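Local coordinates for protein digeranylgeranylglycerophospholipid reductase (Sulfolobus acidocaldarius, PDB 4OPC) that reduces the double bonds of the geranylgeranyl chains of archaeal membrane lipids, using FAD, to give saturated phytanyl lipids, at residues Gly435-Arg438 and Arg439-Asn443; Lys409-Ala412 and Val413-Met417. One frame throughout, in Å; residues are numbered along the deposited sequence.

Contact 1. Residues Gly435-Arg438 and Arg439-Asn443; sequences GSWR and REVDN
The first turns of the C-terminal helix 434-452 bring Trp437 and Val441 together, one turn apart on the face that packs against helix 410-425. Val441 lays a methyl over the indole: CG2 sits 3.9 Å from the centroid of the six-membered ring of Trp437 and 16° off its normal, a CH-pi contact with the ring face. With CG anti to the backbone N (chi1 174°), the indole of Trp437 swings beside its own carbonyl, within range of that methyl. The rest of the ring is held from outside this turn, by a hydrogen bond from NE1 to Leu423 O and by edge-to-face stacks with Tyr424 and Tyr427. Replacing Trp437 with an alanine would probably uncover Val441 CG2, open a gap beside the two tyrosines and leave Leu423 O without its indole donor.

The polar side chains lie on other flanks of the helix. In one of its two conformers Arg439 lays its guanidinium back over the preceding turn, with Gly435 O 3.4 Å above the centre of its plane, a face contact that is therefore doubtful; the same carbonyl is gripped by Arg439 N at 3.0 Å. Arg438 and Asp442 run side by side and point the same way, but Arg438 NE stays 5.0 Å from Asp442 OD2, while Asp442 OD1 is hydrogen-bonded to Tyr277 OH. On a further flank a water bridges one turn, donating to Glu440 OE1 at 2.8 Å and hydrogen-bonding to Ser436 OG at 3.0 Å. Beneath these side chains, four successive i to i+4 backbone bonds, donated in turn by the amides of Arg439, Glu440, Val441 and Asp442, mark a regular amphipathic alpha-helix, with an aromatic and aliphatic inner face and a charged outer one.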
loop_
_atom_site.group_PDB
_atom_site.type_symbol
_atom_site.label_atom_id
_atom_site.label_comp_id
_atom_site.label_asym_id
_atom_site.label_seq_id
_atom_site.Cartn_x
_atom_site.Cartn_y
_atom_site.Cartn_z
ATOM N N GLY A 435 -7.622 14.185 -18.060
ATOM C CA GLY A 435 -7.431 15.518 -17.518
ATOM C C GLY A 435 -8.669 16.105 -16.865
ATOM O O GLY A 435 -8.623 16.585 -15.727
ATOM N N SER A 436 -9.786 16.075 -17.580
ATOM C CA SER A 436 -11.013 16.647 -17.037
ATOM C C SER A 436 -11.484 15.874 -15.806
ATOM O O SER A 436 -11.965 16.466 -14.843
ATOM C CB SER A 436 -12.113 16.725 -18.101
ATOM O OG SER A 436 -12.412 15.447 -18.631
ATOM N N TRP A 437 -11.320 14.556 -15.829
ATOM C CA TRP A 437 -11.691 13.724 -14.690
ATOM C C TRP A 437 -10.799 14.018 -13.483
ATOM O O TRP A 437 -11.298 14.198 -12.362
ATOM C CB TRP A 437 -11.620 12.251 -15.086
ATOM C CG TRP A 437 -11.833 11.292 -13.956
ATOM C CD1 TRP A 437 -13.031 10.822 -13.489
ATOM C CD2 TRP A 437 -10.822 10.681 -13.156
ATOM N NE1 TRP A 437 -12.817 9.945 -12.451
ATOM C CE2 TRP A 437 -11.471 9.845 -12.223
ATOM C CE3 TRP A 437 -9.427 10.740 -13.151
ATOM C CZ2 TRP A 437 -10.772 9.089 -11.280
ATOM C CZ3 TRP A 437 -8.735 9.993 -12.216
ATOM C CH2 TRP A 437 -9.408 9.179 -11.294
ATOM N N ARG A 438 -9.488 14.082 -13.714
ATOM C CA ARG A 438 -8.536 14.406 -12.658
ATOM C C ARG A 438 -8.873 15.744 -11.988
ATOM O O ARG A 438 -8.783 15.866 -10.762
ATOM C CB ARG A 438 -7.110 14.424 -13.223
ATOM C CG ARG A 438 -6.020 14.786 -12.219
ATOM C CD ARG A 438 -4.638 14.730 -12.879
ATOM N NE ARG A 438 -4.557 15.661 -14.000
ATOM C CZ ARG A 438 -4.085 15.364 -15.208
ATOM N NH1 ARG A 438 -3.619 14.150 -15.483
ATOM N NH2 ARG A 438 -4.069 16.296 -16.151
ATOM N N ARG A 439 -9.260 16.739 -12.782
ATOM C CA ARG A 439 -9.597 18.040 -12.222
ATOM C C ARG A 439 -10.848 17.950 -11.345
ATOM O O ARG A 439 -10.932 18.605 -10.309
ATOM C CB ARG A 439 -9.736 19.096 -13.325
ATOM C CG ARG A 439 -8.410 19.403 -14.021
ATOM C CD ARG A 439 -8.512 20.567 -14.999
ATOM N NE ARG A 439 -9.234 20.218 -16.220
ATOM C CZ ARG A 439 -8.667 19.696 -17.304
ATOM N NH1 ARG A 439 -7.365 19.447 -17.321
ATOM N NH2 ARG A 439 -9.404 19.414 -18.371
ATOM N N GLU A 440 -11.803 17.117 -11.742
ATOM C CA GLU A 440 -12.977 16.881 -10.904
ATOM C C GLU A 440 -12.590 16.273 -9.558
ATOM O O GLU A 440 -13.104 16.682 -8.512
ATOM C CB GLU A 440 -13.972 15.948 -11.594
ATOM C CG GLU A 440 -14.721 16.541 -12.760
ATOM C CD GLU A 440 -15.804 15.603 -13.254
ATOM O OE1 GLU A 440 -15.530 14.808 -14.178
ATOM O OE2 GLU A 440 -16.923 15.650 -12.702
ATOM N N VAL A 441 -11.690 15.297 -9.580
ATOM C CA VAL A 441 -11.269 14.642 -8.348
ATOM C C VAL A 441 -10.518 15.624 -7.456
ATOM O O VAL A 441 -10.789 15.722 -6.253
ATOM C CB VAL A 441 -10.380 13.409 -8.632
ATOM C CG1 VAL A 441 -9.869 12.821 -7.320
ATOM C CG2 VAL A 441 -11.163 12.367 -9.422
ATOM N N ASP A 442 -9.591 16.367 -8.057
ATOM C CA ASP A 442 -8.836 17.387 -7.333
ATOM C C ASP A 442 -9.768 18.397 -6.679
ATOM O O ASP A 442 -9.550 18.792 -5.534
ATOM C CB ASP A 442 -7.846 18.103 -8.257
ATOM C CG ASP A 442 -6.624 17.251 -8.582
ATOM O OD1 ASP A 442 -6.300 16.337 -7.795
ATOM O OD2 ASP A 442 -5.974 17.515 -9.614
ATOM N N ASN A 443 -10.811 18.809 -7.396
ATOM C CA ASN A 443 -11.770 19.751 -6.823
ATOM C C ASN A 443 -12.500 19.189 -5.601
ATOM O O ASN A 443 -12.688 19.892 -4.605
ATOM C CB ASN A 443 -12.766 20.253 -7.877
ATOM C CG ASN A 443 -12.120 21.165 -8.899
ATOM O OD1 ASN A 443 -11.017 21.671 -8.687
ATOM N ND2 ASN A 443 -12.810 21.388 -10.015
HETATM O O HOH W 1 -14.610 14.572 -16.812
#

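Contact 2. Residues Lys409-Ala412 and Val413-Met417; sequences KLKA and VAESM
Lys411 and Glu415, an i to i+4 pair in the first turns of helix 410-425, reach across one another at a slant without closing a salt bridge. The carboxylate meets the aliphatic shaft of the lysine: Glu415 OE2 is 3.7 Å from Lys411 CE and nearly as close to CG, whereas Lys411 NZ stands 4.4 Å from that oxygen. The lysine chain, bent at chi2 (59°) and again at chi4, carries the ammonium to a salt bridge with Asp392 OD1. Glu415 would probably still add to the negative field around that charge. Its own chain, with CG anti to the carbonyl carbon (chi1 -71°), runs back toward the N-terminal end of the helix, and CG rests 3.4 Å from Lys411 O.

Val413 is turned another way round the helix axis. Its CG2 lies 3.2 Å from Lys409 O, the carbonyl at the N-cap position that also accepts the bond from Val413 N. Leu410 approaches the same valine loosely, CD1 to CB, and both side chains pack on Phe354 of helix 332-357; the side chain of Leu410 also comes to about 5 Å from the bound phospholipid. Val413 touches Phe448 of helix 434-452 as well, and Lys409 NZ reaches that helix through a hydrogen bond to Ser451 O. The turn is therefore held between neighbouring helices, with Leu410, Val413 and Ala414 inward and Ala412 and Glu415 toward solvent.

Backbone bonds from Val413, Ala414, Glu415 and Ser416 to the carbonyls four residues earlier keep the helix regular. At Ala412 the carbonyl has a second partner: besides Ser416 N at 2.9 Å it takes a weak bond of 3.2 Å from a water, which is also hydrogen-bonded to Ser416 OG at 2.8 Å.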
loop_
_atom_site.group_PDB
_atom_site.type_symbol
_atom_site.label_atom_id
_atom_site.label_comp_id
_atom_site.label_asym_id
_atom_site.label_seq_id
_atom_site.Cartn_x
_atom_site.Cartn_y
_atom_site.Cartn_z
ATOM N N LYS A 409 -18.912 16.475 11.732
ATOM C CA LYS A 409 -18.800 16.554 10.278
ATOM C C LYS A 409 -18.892 15.198 9.607
ATOM O O LYS A 409 -18.683 15.096 8.398
ATOM C CB LYS A 409 -17.498 17.242 9.876
ATOM C CG LYS A 409 -17.552 18.750 10.103
ATOM C CD LYS A 409 -16.201 19.388 9.877
ATOM C CE LYS A 409 -16.281 20.900 9.954
ATOM N NZ LYS A 409 -17.103 21.476 8.846
ATOM N N LEU A 410 -19.223 14.163 10.372
ATOM C CA LEU A 410 -19.134 12.802 9.839
ATOM C C LEU A 410 -20.109 12.584 8.679
ATOM O O LEU A 410 -19.798 11.854 7.729
ATOM C CB LEU A 410 -19.377 11.767 10.936
ATOM C CG LEU A 410 -19.250 10.316 10.454
ATOM C CD1 LEU A 410 -17.824 10.060 9.987
ATOM C CD2 LEU A 410 -19.658 9.331 11.537
ATOM N N LYS A 411 -21.285 13.198 8.750
ATOM C CA LYS A 411 -22.249 13.073 7.669
ATOM C C LYS A 411 -21.699 13.644 6.372
ATOM O O LYS A 411 -21.812 13.028 5.311
ATOM C CB LYS A 411 -23.545 13.791 8.027
ATOM C CG LYS A 411 -24.564 13.784 6.905
ATOM C CD LYS A 411 -24.927 12.364 6.509
ATOM C CE LYS A 411 -26.124 12.340 5.571
ATOM N NZ LYS A 411 -27.357 12.843 6.241
ATOM N N ALA A 412 -21.092 14.821 6.457
ATOM C CA ALA A 412 -20.476 15.442 5.286
ATOM C C ALA A 412 -19.315 14.600 4.755
ATOM O O ALA A 412 -19.092 14.526 3.547
ATOM C CB ALA A 412 -19.996 16.840 5.619
ATOM N N VAL A 413 -18.563 13.982 5.661
ATOM C CA VAL A 413 -17.472 13.110 5.273
ATOM C C VAL A 413 -18.024 11.946 4.453
ATOM O O VAL A 413 -17.492 11.624 3.384
ATOM C CB VAL A 413 -16.722 12.595 6.505
ATOM C CG1 VAL A 413 -15.710 11.557 6.103
ATOM C CG2 VAL A 413 -16.025 13.750 7.201
ATOM N N ALA A 414 -19.101 11.338 4.937
ATOM C CA ALA A 414 -19.743 10.242 4.212
ATOM C C ALA A 414 -20.217 10.670 2.826
ATOM O O ALA A 414 -20.112 9.902 1.865
ATOM C CB ALA A 414 -20.890 9.666 5.024
ATOM N N GLU A 415 -20.712 11.900 2.720
ATOM C CA GLU A 415 -21.165 12.441 1.443
ATOM C C GLU A 415 -19.993 12.593 0.482
ATOM O O GLU A 415 -20.101 12.240 -0.693
ATOM C CB GLU A 415 -21.876 13.784 1.645
ATOM C CG GLU A 415 -23.236 13.663 2.323
ATOM C CD GLU A 415 -23.766 14.991 2.839
ATOM O OE1 GLU A 415 -23.043 16.008 2.753
ATOM O OE2 GLU A 415 -24.910 15.015 3.337
ATOM N N SER A 416 -18.877 13.123 0.975
ATOM C CA SER A 416 -17.694 13.295 0.134
ATOM C C SER A 416 -17.123 11.946 -0.298
ATOM O O SER A 416 -16.671 11.794 -1.439
ATOM C CB SER A 416 -16.620 14.119 0.854
ATOM O OG SER A 416 -17.039 15.469 0.984
ATOM N N MET A 417 -17.127 10.968 0.609
ATOM C CA MET A 417 -16.705 9.610 0.264
ATOM C C MET A 417 -17.527 9.015 -0.871
ATOM O O MET A 417 -16.972 8.470 -1.825
ATOM C CB MET A 417 -16.749 8.689 1.484
ATOM C CG MET A 417 -15.731 9.056 2.569
ATOM S SD MET A 417 -15.951 8.150 4.111
ATOM C CE MET A 417 -15.653 6.466 3.584
HETATM O O HOH W 2 -17.673 17.352 2.991
#

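Contact 2 opens helix 410-425 and contact 1 opens helix 434-452, the next helix along the chain; their centres lie about 19 Å apart and their atoms do not touch. The two helices nonetheless pack on each other: Trp437 and Val441 of contact 1 meet the later part of helix 410-425, while Val413 and Ser416 of contact 2 meet Phe448, further along helix 434-452. Both contacts are partly buried and away from the flavin site. The inner face of contact 1 pairs an indole with a valine; that of contact 2 is aliphatic, with Leu410 near the lipid. Each has a water bridging one turn, between two side chains in contact 1, between side chain and, weakly, backbone in contact 2.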